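Local structure of 1-deoxy-D-xylulose 5-phosphate reductoisomerase (Zymomonas mobilis, 1R0K) at residues L354-P359 / R376-A381; G205-I210 / I331-F336; L23-L28 / A49-A54. The protein catalyses the NADPH-dependent rearrangement and reduction of 1-deoxy-D-xylulose 5-phosphate to 2-C-methyl-D-erythritol 4-phosphate in isoprenoid biosynthesis, using a divalent metal ion. One frame throughout, in Å; residues are numbered along the deposited sequence.

Contact 1 (L354-P359 / R376-A381)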
loop_
_atom_site.group_PDB
_atom_site.type_symbol
_atom_site.label_atom_id
_atom_site.label_comp_id
_atom_site.label_asym_id
_atom_site.label_seq_id
_atom_site.Cartn_x
_atom_site.Cartn_y
_atom_site.Cartn_z
ATOM N N LEU B 354 -23.968 5.362 -28.406
ATOM C CA LEU B 354 -23.941 4.038 -27.794
ATOM C C LEU B 354 -25.256 3.293 -27.980
ATOM O O LEU B 354 -25.271 2.063 -28.044
ATOM C CB LEU B 354 -23.630 4.139 -26.301
ATOM C CG LEU B 354 -22.169 4.380 -25.911
ATOM C CD1 LEU B 354 -22.081 4.679 -24.425
ATOM C CD2 LEU B 354 -21.334 3.150 -26.265
ATOM N N ASP B 355 -26.359 4.032 -28.058
ATOM C CA ASP B 355 -27.659 3.402 -28.245
ATOM C C ASP B 355 -27.940 3.074 -29.708
ATOM O O ASP B 355 -28.532 2.044 -30.015
ATOM C CB ASP B 355 -28.787 4.298 -27.725
ATOM C CG ASP B 355 -28.775 4.443 -26.216
ATOM O OD1 ASP B 355 -28.467 3.453 -25.521
ATOM O OD2 ASP B 355 -29.095 5.544 -25.726
ATOM N N HIS B 356 -27.495 3.946 -30.605
ATOM C CA HIS B 356 -27.745 3.780 -32.035
ATOM C C HIS B 356 -26.814 2.825 -32.788
ATOM O O HIS B 356 -27.251 2.123 -33.702
ATOM C CB HIS B 356 -27.719 5.162 -32.702
ATOM C CG HIS B 356 -28.122 5.154 -34.144
ATOM N ND1 HIS B 356 -27.334 4.611 -35.137
ATOM C CD2 HIS B 356 -29.226 5.636 -34.763
ATOM C CE1 HIS B 356 -27.936 4.759 -36.304
ATOM N NE2 HIS B 356 -29.085 5.378 -36.104
ATOM N N TYR B 357 -25.540 2.798 -32.412
ATOM C CA TYR B 357 -24.571 1.943 -33.088
ATOM C C TYR B 357 -24.067 0.847 -32.161
ATOM O O TYR B 357 -23.309 1.101 -31.229
ATOM C CB TYR B 357 -23.400 2.789 -33.596
ATOM C CG TYR B 357 -22.328 1.992 -34.304
ATOM C CD1 TYR B 357 -22.639 1.179 -35.395
ATOM C CD2 TYR B 357 -20.999 2.051 -33.883
ATOM C CE1 TYR B 357 -21.646 0.440 -36.047
ATOM C CE2 TYR B 357 -20.004 1.326 -34.530
ATOM C CZ TYR B 357 -20.334 0.523 -35.609
ATOM O OH TYR B 357 -19.347 -0.183 -36.254
ATOM N N THR B 358 -24.485 -0.383 -32.437
ATOM C CA THR B 358 -24.108 -1.522 -31.613
ATOM C C THR B 358 -23.543 -2.679 -32.435
ATOM O O THR B 358 -24.193 -3.707 -32.603
ATOM C CB THR B 358 -25.324 -2.015 -30.828
ATOM O OG1 THR B 358 -26.402 -2.258 -31.740
ATOM C CG2 THR B 358 -25.762 -0.969 -29.807
ATOM N N PRO B 359 -22.310 -2.527 -32.945
ATOM C CA PRO B 359 -21.659 -3.563 -33.753
ATOM C C PRO B 359 -21.279 -4.806 -32.942
ATOM O O PRO B 359 -21.386 -4.820 -31.716
ATOM C CB PRO B 359 -20.439 -2.838 -34.303
ATOM C CG PRO B 359 -20.062 -1.949 -33.157
ATOM C CD PRO B 359 -21.400 -1.388 -32.722
ATOM N N ARG B 376 -17.344 7.085 -35.052
ATOM C CA ARG B 376 -17.031 8.490 -35.298
ATOM C C ARG B 376 -18.014 9.113 -36.283
ATOM O O ARG B 376 -18.478 10.237 -36.094
ATOM C CB ARG B 376 -15.611 8.629 -35.860
ATOM C CG ARG B 376 -14.506 8.514 -34.825
ATOM C CD ARG B 376 -13.140 8.335 -35.480
ATOM N NE ARG B 376 -12.063 8.423 -34.498
ATOM C CZ ARG B 376 -11.562 9.569 -34.041
ATOM N NH1 ARG B 376 -12.035 10.728 -34.488
ATOM N NH2 ARG B 376 -10.605 9.560 -33.121
ATOM N N ILE B 377 -18.319 8.386 -37.351
ATOM C CA ILE B 377 -19.245 8.884 -38.355
ATOM C C ILE B 377 -20.663 8.995 -37.792
ATOM O O ILE B 377 -21.354 9.983 -38.028
ATOM C CB ILE B 377 -19.234 7.969 -39.593
ATOM C CG1 ILE B 377 -17.887 8.104 -40.307
ATOM C CG2 ILE B 377 -20.385 8.324 -40.528
ATOM C CD1 ILE B 377 -17.710 7.163 -41.472
ATOM N N GLN B 378 -21.087 7.986 -37.040
ATOM C CA GLN B 378 -22.420 7.977 -36.435
ATOM C C GLN B 378 -22.570 9.089 -35.393
ATOM O O GLN B 378 -23.610 9.746 -35.312
ATOM C CB GLN B 378 -22.674 6.626 -35.773
ATOM C CG GLN B 378 -22.642 5.460 -36.734
ATOM C CD GLN B 378 -23.995 5.183 -37.334
ATOM O OE1 GLN B 378 -24.635 6.077 -37.901
ATOM N NE2 GLN B 378 -24.450 3.940 -37.211
ATOM N N ALA B 379 -21.529 9.287 -34.590
ATOM C CA ALA B 379 -21.548 10.322 -33.567
ATOM C C ALA B 379 -21.678 11.689 -34.230
ATOM O O ALA B 379 -22.482 12.523 -33.801
ATOM C CB ALA B 379 -20.266 10.259 -32.729
ATOM N N ALA B 380 -20.887 11.912 -35.277
ATOM C CA ALA B 380 -20.912 13.179 -36.000
ATOM C C ALA B 380 -22.304 13.450 -36.558
ATOM O O ALA B 380 -22.796 14.580 -36.498
ATOM C CB ALA B 380 -19.890 13.162 -37.134
ATOM N N ALA B 381 -22.933 12.410 -37.102
ATOM C CA ALA B 381 -24.270 12.539 -37.670
ATOM C C ALA B 381 -25.245 12.948 -36.577
ATOM O O ALA B 381 -26.092 13.811 -36.790
ATOM C CB ALA B 381 -24.708 11.220 -38.293
#
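Gln378 reaches from helix 365-385 toward the end of helix 345-356, and its amide nitrogen NE2 comes up to both His356 and Tyr357. The closer approach is to histidine: Gln378 NE2 lies 3.6 Å from His356 ND1, at the ring edge and near the ring plane, while the ring and amide planes stand 85° apart. No hydrogen bond is made here, and His356 ND1, partly covered by the contact, has no partner in the model. Gln378 NE2 also sits 3.8 Å from Tyr357 CD1 in an oblique approach, the amide plane inclined 65° to the ring, and Gln378 CG comes to 4.2 Å from Tyr357 CB. The glutamine chain turns sharply at its second torsion (chi2 -89°), which swings the amide across to the two aromatic side chains. Cut back to an alanine, Gln378 would probably leave His356 without its amide neighbour, its ring freer to turn, and a gap beside Tyr357 CB and CD1. Only 138 Å² is buried in all, with exposed His356 on the solvent side. Partly exposed Tyr357 is more tightly packed: within 354-359, Pro359 CD rests over the centre of one face of the Tyr357 ring, 3.4 Å above its plane. Tyr357 also packs on Ile371, Glu374 and Ala375 of helix 365-385 and on Val324 of helix 321-337, so the turn after helix 345-356 packs against both helices.

Contact 2 (G205-I210 / I331-F336)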
loop_
_atom_site.group_PDB
_atom_site.type_symbol
_atom_site.label_atom_id
_atom_site.label_comp_id
_atom_site.label_asym_id
_atom_site.label_seq_id
_atom_site.Cartn_x
_atom_site.Cartn_y
_atom_site.Cartn_z
ATOM N N GLY B 205 -2.873 18.751 -23.468
ATOM C CA GLY B 205 -3.802 18.741 -24.586
ATOM C C GLY B 205 -5.223 19.124 -24.211
ATOM O O GLY B 205 -5.693 18.817 -23.113
ATOM N N ALA B 206 -5.910 19.799 -25.130
ATOM C CA ALA B 206 -7.284 20.233 -24.903
ATOM C C ALA B 206 -8.209 19.048 -24.651
ATOM O O ALA B 206 -9.067 19.104 -23.772
ATOM C CB ALA B 206 -7.779 21.046 -26.097
ATOM N N LYS B 207 -8.039 17.977 -25.424
ATOM C CA LYS B 207 -8.866 16.781 -25.261
ATOM C C LYS B 207 -8.726 16.247 -23.843
ATOM O O LYS B 207 -9.719 15.959 -23.169
ATOM C CB LYS B 207 -8.440 15.702 -26.263
ATOM C CG LYS B 207 -9.002 14.297 -26.003
ATOM C CD LYS B 207 -10.519 14.243 -26.104
ATOM C CE LYS B 207 -11.002 12.848 -26.494
ATOM N NZ LYS B 207 -10.565 11.760 -25.574
ATOM N N ILE B 208 -7.482 16.115 -23.399
ATOM C CA ILE B 208 -7.200 15.620 -22.058
ATOM C C ILE B 208 -7.919 16.496 -21.033
ATOM O O ILE B 208 -8.504 15.993 -20.074
ATOM C CB ILE B 208 -5.676 15.641 -21.768
ATOM C CG1 ILE B 208 -4.940 14.774 -22.794
ATOM C CG2 ILE B 208 -5.395 15.123 -20.363
ATOM C CD1 ILE B 208 -3.431 14.760 -22.620
ATOM N N SER B 209 -7.879 17.807 -21.242
ATOM C CA SER B 209 -8.538 18.729 -20.322
ATOM C C SER B 209 -10.049 18.515 -20.285
ATOM O O SER B 209 -10.651 18.488 -19.211
ATOM C CB SER B 209 -8.239 20.176 -20.713
ATOM O OG SER B 209 -6.858 20.461 -20.565
ATOM N N ILE B 210 -10.666 18.361 -21.454
ATOM C CA ILE B 210 -12.112 18.167 -21.503
ATOM C C ILE B 210 -12.532 16.855 -20.841
ATOM O O ILE B 210 -13.503 16.824 -20.079
ATOM C CB ILE B 210 -12.639 18.215 -22.959
ATOM C CG1 ILE B 210 -12.238 19.543 -23.609
ATOM C CG2 ILE B 210 -14.151 18.069 -22.974
ATOM C CD1 ILE B 210 -12.705 20.778 -22.851
ATOM N N ILE B 331 -15.216 12.578 -31.082
ATOM C CA ILE B 331 -15.997 13.455 -31.943
ATOM C C ILE B 331 -16.717 14.525 -31.136
ATOM O O ILE B 331 -16.666 15.704 -31.476
ATOM C CB ILE B 331 -17.056 12.642 -32.741
ATOM C CG1 ILE B 331 -16.354 11.697 -33.713
ATOM C CG2 ILE B 331 -17.989 13.577 -33.498
ATOM C CD1 ILE B 331 -15.598 12.417 -34.811
ATOM N N ALA B 332 -17.386 14.104 -30.068
ATOM C CA ALA B 332 -18.133 15.026 -29.227
ATOM C C ALA B 332 -17.242 16.104 -28.617
ATOM O O ALA B 332 -17.595 17.281 -28.629
ATOM C CB ALA B 332 -18.859 14.256 -28.129
ATOM N N VAL B 333 -16.093 15.702 -28.077
ATOM C CA VAL B 333 -15.167 16.661 -27.480
ATOM C C VAL B 333 -14.706 17.678 -28.529
ATOM O O VAL B 333 -14.718 18.884 -28.286
ATOM C CB VAL B 333 -13.938 15.936 -26.869
ATOM C CG1 VAL B 333 -12.869 16.939 -26.473
ATOM C CG2 VAL B 333 -14.372 15.130 -25.649
ATOM N N ALA B 334 -14.313 17.187 -29.702
ATOM C CA ALA B 334 -13.862 18.064 -30.778
ATOM C C ALA B 334 -14.970 19.041 -31.170
ATOM O O ALA B 334 -14.705 20.211 -31.450
ATOM C CB ALA B 334 -13.435 17.231 -31.990
ATOM N N ALA B 335 -16.211 18.560 -31.188
ATOM C CA ALA B 335 -17.354 19.401 -31.536
ATOM C C ALA B 335 -17.510 20.505 -30.497
ATOM O O ALA B 335 -17.759 21.660 -30.839
ATOM C CB ALA B 335 -18.624 18.563 -31.600
ATOM N N PHE B 336 -17.368 20.144 -29.225
ATOM C CA PHE B 336 -17.476 21.122 -28.152
ATOM C C PHE B 336 -16.399 22.184 -28.327
ATOM O O PHE B 336 -16.689 23.378 -28.310
ATOM C CB PHE B 336 -17.315 20.450 -26.783
ATOM C CG PHE B 336 -17.199 21.428 -25.642
ATOM C CD1 PHE B 336 -18.224 22.340 -25.379
ATOM C CD2 PHE B 336 -16.059 21.454 -24.849
ATOM C CE1 PHE B 336 -18.111 23.268 -24.341
ATOM C CE2 PHE B 336 -15.934 22.376 -23.806
ATOM C CZ PHE B 336 -16.962 23.285 -23.553
#
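Val333 faces helix 206-214 with both of its methyl groups, and the apolar contacts centre on it. Val333 CG1 lies 3.7 Å from Ile210 CB, the two chains running alongside and pointing opposite ways, and Val333 CG2 is 4.0 Å from Ile210 CG2. One turn on, Ile210 CD1 meets the Phe336 ring at its edge and in its plane, 3.7 Å from Phe336 CE2. All three residues are buried, and Ile346 of helix 345-356 touches both Ile210 and Phe336, extending the same apolar layer.

The second kind of contact is made by the aliphatic part of a charged chain. Lys207 lies crosswise over Val333, with Lys207 CD 3.6 Å from Val333 CG1. Bends at chi2 (63°) and chi4 (57°) carry this chain over the valine while its NZ forms a salt bridge with Asp211; Glu330 is a long, weak second ion partner. No hydrogen bond joins the two segments.

The short axes approach to 10.2 Å and make an angle of 103°, a nearly perpendicular helix pair packed through side chains. It joins the C-terminal helical domain to the catalytic region, where Gly205, at the N-cap position of helix 206-214, is predicted to bind NADPH.

Contact 3 (L23-L28 / A49-A54)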
loop_
_atom_site.group_PDB
_atom_site.type_symbol
_atom_site.label_atom_id
_atom_site.label_comp_id
_atom_site.label_asym_id
_atom_site.label_seq_id
_atom_site.Cartn_x
_atom_site.Cartn_y
_atom_site.Cartn_z
ATOM N N LEU B 23 15.106 7.952 -17.118
ATOM C CA LEU B 23 15.516 6.820 -16.293
ATOM C C LEU B 23 16.475 5.881 -17.012
ATOM O O LEU B 23 17.406 5.355 -16.404
ATOM C CB LEU B 23 14.285 6.038 -15.809
ATOM C CG LEU B 23 13.293 6.837 -14.954
ATOM C CD1 LEU B 23 12.248 5.891 -14.358
ATOM C CD2 LEU B 23 14.040 7.556 -13.841
ATOM N N ILE B 24 16.248 5.666 -18.305
ATOM C CA ILE B 24 17.120 4.787 -19.081
ATOM C C ILE B 24 18.538 5.359 -19.174
ATOM O O ILE B 24 19.521 4.648 -18.973
ATOM C CB ILE B 24 16.575 4.581 -20.519
ATOM C CG1 ILE B 24 15.272 3.780 -20.471
ATOM C CG2 ILE B 24 17.617 3.857 -21.377
ATOM C CD1 ILE B 24 14.574 3.648 -21.809
ATOM N N GLU B 25 18.636 6.648 -19.466
ATOM C CA GLU B 25 19.937 7.283 -19.605
ATOM C C GLU B 25 20.757 7.405 -18.319
ATOM O O GLU B 25 21.972 7.611 -18.375
ATOM C CB GLU B 25 19.764 8.631 -20.297
ATOM C CG GLU B 25 19.427 8.447 -21.774
ATOM C CD GLU B 25 19.272 9.751 -22.514
ATOM O OE1 GLU B 25 18.133 10.266 -22.595
ATOM O OE2 GLU B 25 20.300 10.263 -23.005
ATOM N N ARG B 26 20.099 7.258 -17.172
ATOM C CA ARG B 26 20.782 7.294 -15.878
ATOM C C ARG B 26 21.269 5.876 -15.595
ATOM O O ARG B 26 21.898 5.612 -14.571
ATOM C CB ARG B 26 19.817 7.703 -14.760
ATOM C CG ARG B 26 19.250 9.096 -14.887
ATOM C CD ARG B 26 18.148 9.341 -13.863
ATOM N NE ARG B 26 17.586 10.678 -14.017
ATOM C CZ ARG B 26 18.193 11.792 -13.627
ATOM N NH1 ARG B 26 19.382 11.732 -13.044
ATOM N NH2 ARG B 26 17.621 12.967 -13.841
ATOM N N ASN B 27 20.974 4.964 -16.515
ATOM C CA ASN B 27 21.343 3.567 -16.340
ATOM C C ASN B 27 21.724 2.883 -17.648
ATOM O O ASN B 27 21.312 1.752 -17.909
ATOM C CB ASN B 27 20.170 2.825 -15.697
ATOM C CG ASN B 27 19.834 3.355 -14.319
ATOM O OD1 ASN B 27 20.519 3.043 -13.344
ATOM N ND2 ASN B 27 18.785 4.171 -14.229
ATOM N N LEU B 28 22.517 3.559 -18.467
ATOM C CA LEU B 28 22.926 2.988 -19.738
ATOM C C LEU B 28 23.788 1.749 -19.562
ATOM O O LEU B 28 24.006 0.998 -20.510
ATOM C CB LEU B 28 23.653 4.041 -20.577
ATOM C CG LEU B 28 22.704 5.123 -21.099
ATOM C CD1 LEU B 28 23.488 6.195 -21.852
ATOM C CD2 LEU B 28 21.657 4.471 -21.999
ATOM N N ALA B 49 18.087 9.128 -29.951
ATOM C CA ALA B 49 18.621 7.931 -30.589
ATOM C C ALA B 49 20.146 7.937 -30.578
ATOM O O ALA B 49 20.781 6.933 -30.245
ATOM C CB ALA B 49 18.106 7.837 -32.022
ATOM N N LYS B 50 20.733 9.071 -30.946
ATOM C CA LYS B 50 22.184 9.188 -30.981
ATOM C C LYS B 50 22.798 9.112 -29.586
ATOM O O LYS B 50 23.844 8.497 -29.399
ATOM C CB LYS B 50 22.589 10.493 -31.678
ATOM C CG LYS B 50 22.285 10.484 -33.170
ATOM C CD LYS B 50 22.830 11.707 -33.884
ATOM C CE LYS B 50 22.078 12.962 -33.510
ATOM N NZ LYS B 50 22.596 14.117 -34.291
ATOM N N ARG B 51 22.143 9.730 -28.609
ATOM C CA ARG B 51 22.638 9.710 -27.237
ATOM C C ARG B 51 22.704 8.287 -26.701
ATOM O O ARG B 51 23.728 7.863 -26.162
ATOM C CB ARG B 51 21.727 10.509 -26.310
ATOM C CG ARG B 51 21.670 11.987 -26.566
ATOM C CD ARG B 51 21.153 12.687 -25.325
ATOM N NE ARG B 51 19.860 12.168 -24.887
ATOM C CZ ARG B 51 18.692 12.567 -25.378
ATOM N NH1 ARG B 51 17.561 12.042 -24.920
ATOM N NH2 ARG B 51 18.651 13.502 -26.320
ATOM N N THR B 52 21.598 7.562 -26.847
ATOM C CA THR B 52 21.498 6.190 -26.359
ATOM C C THR B 52 22.086 5.153 -27.301
ATOM O O THR B 52 22.010 3.954 -27.031
ATOM C CB THR B 52 20.035 5.814 -26.091
ATOM O OG1 THR B 52 19.301 5.853 -27.322
ATOM C CG2 THR B 52 19.413 6.796 -25.100
ATOM N N ASN B 53 22.672 5.611 -28.403
ATOM C CA ASN B 53 23.272 4.701 -29.371
ATOM C C ASN B 53 22.231 3.660 -29.779
ATOM O O ASN B 53 22.526 2.467 -29.867
ATOM C CB ASN B 53 24.485 4.006 -28.746
ATOM C CG ASN B 53 25.298 3.221 -29.756
ATOM O OD1 ASN B 53 26.136 2.399 -29.388
ATOM N ND2 ASN B 53 25.060 3.476 -31.038
ATOM N N ALA B 54 21.008 4.125 -30.014
ATOM C CA ALA B 54 19.913 3.245 -30.407
ATOM C C ALA B 54 20.227 2.579 -31.737
ATOM O O ALA B 54 20.942 3.140 -32.569
ATOM C CB ALA B 54 18.615 4.039 -30.511
#
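Arg51 holds the carboxylate of Glu25 side-on in a bidentate salt bridge, one nitrogen to each oxygen. Arg51 NE donates to Glu25 OE2 at 2.7 Å with an N-H...O angle of 165°, and Arg51 NH1 donates to Glu25 OE1 at 3.0 Å with an angle of 162°. Both oxygens are met on their syn sides, and the carboxylate and guanidinium planes are only 19° apart, so the paired bonds fix how the two groups are turned. The bend at chi3 of Arg51 folds the guanidinium back so that its NE edge faces the glutamate.

Nearer the backbone the contact is apolar. Thr52 CG2 lies 3.7 Å from Glu25 CG, and Leu28 CD2 approaches the same methyl loosely. The hydroxyl of Thr52 is engaged separately, as its OG1 is hydrogen-bonded to the carbonyl of Ala48.

Each helix end also has bonds of its own. Asn27 ND2 bonds to Leu23 O at 2.8 Å, in the carbonyl plane, and Asn27 N bonds to Ile24 O. On the partner, Asn53 takes positive phi in a Schellman motif, with Ala54 N bonded to Ala49 O at 2.8 Å and a weak bond from Asn53 N to Lys50 O. The contact thus links the C-terminal ends of the first two helices of a Rossmann-type nucleotide-binding domain, with Ile24 and Thr52 both packing on Val33 of strand 31-38.

How the contacts relate
From the N terminus, contact 3 comes first, closing a loop of 20 residues that holds strand 31-38 and most of helix 42-51, all within the Rossmann-type domain. Contact 2 follows with the longest span, 120 residues, and joins helix 206-214 to helix 321-337. Contact 1 then closes a short excursion of 16 residues, joining the end of helix 345-356 to helix 365-385. The three loops are in series and none nests or crosses. Contacts 1 and 2 touch through Ile331, which packs against Arg376, Ala379 and Ala380, so helix 321-337 bridges them. Contact 3 stands apart, its nearest atoms about 20 Å from those of contact 2 and about 28 Å from those of contact 1.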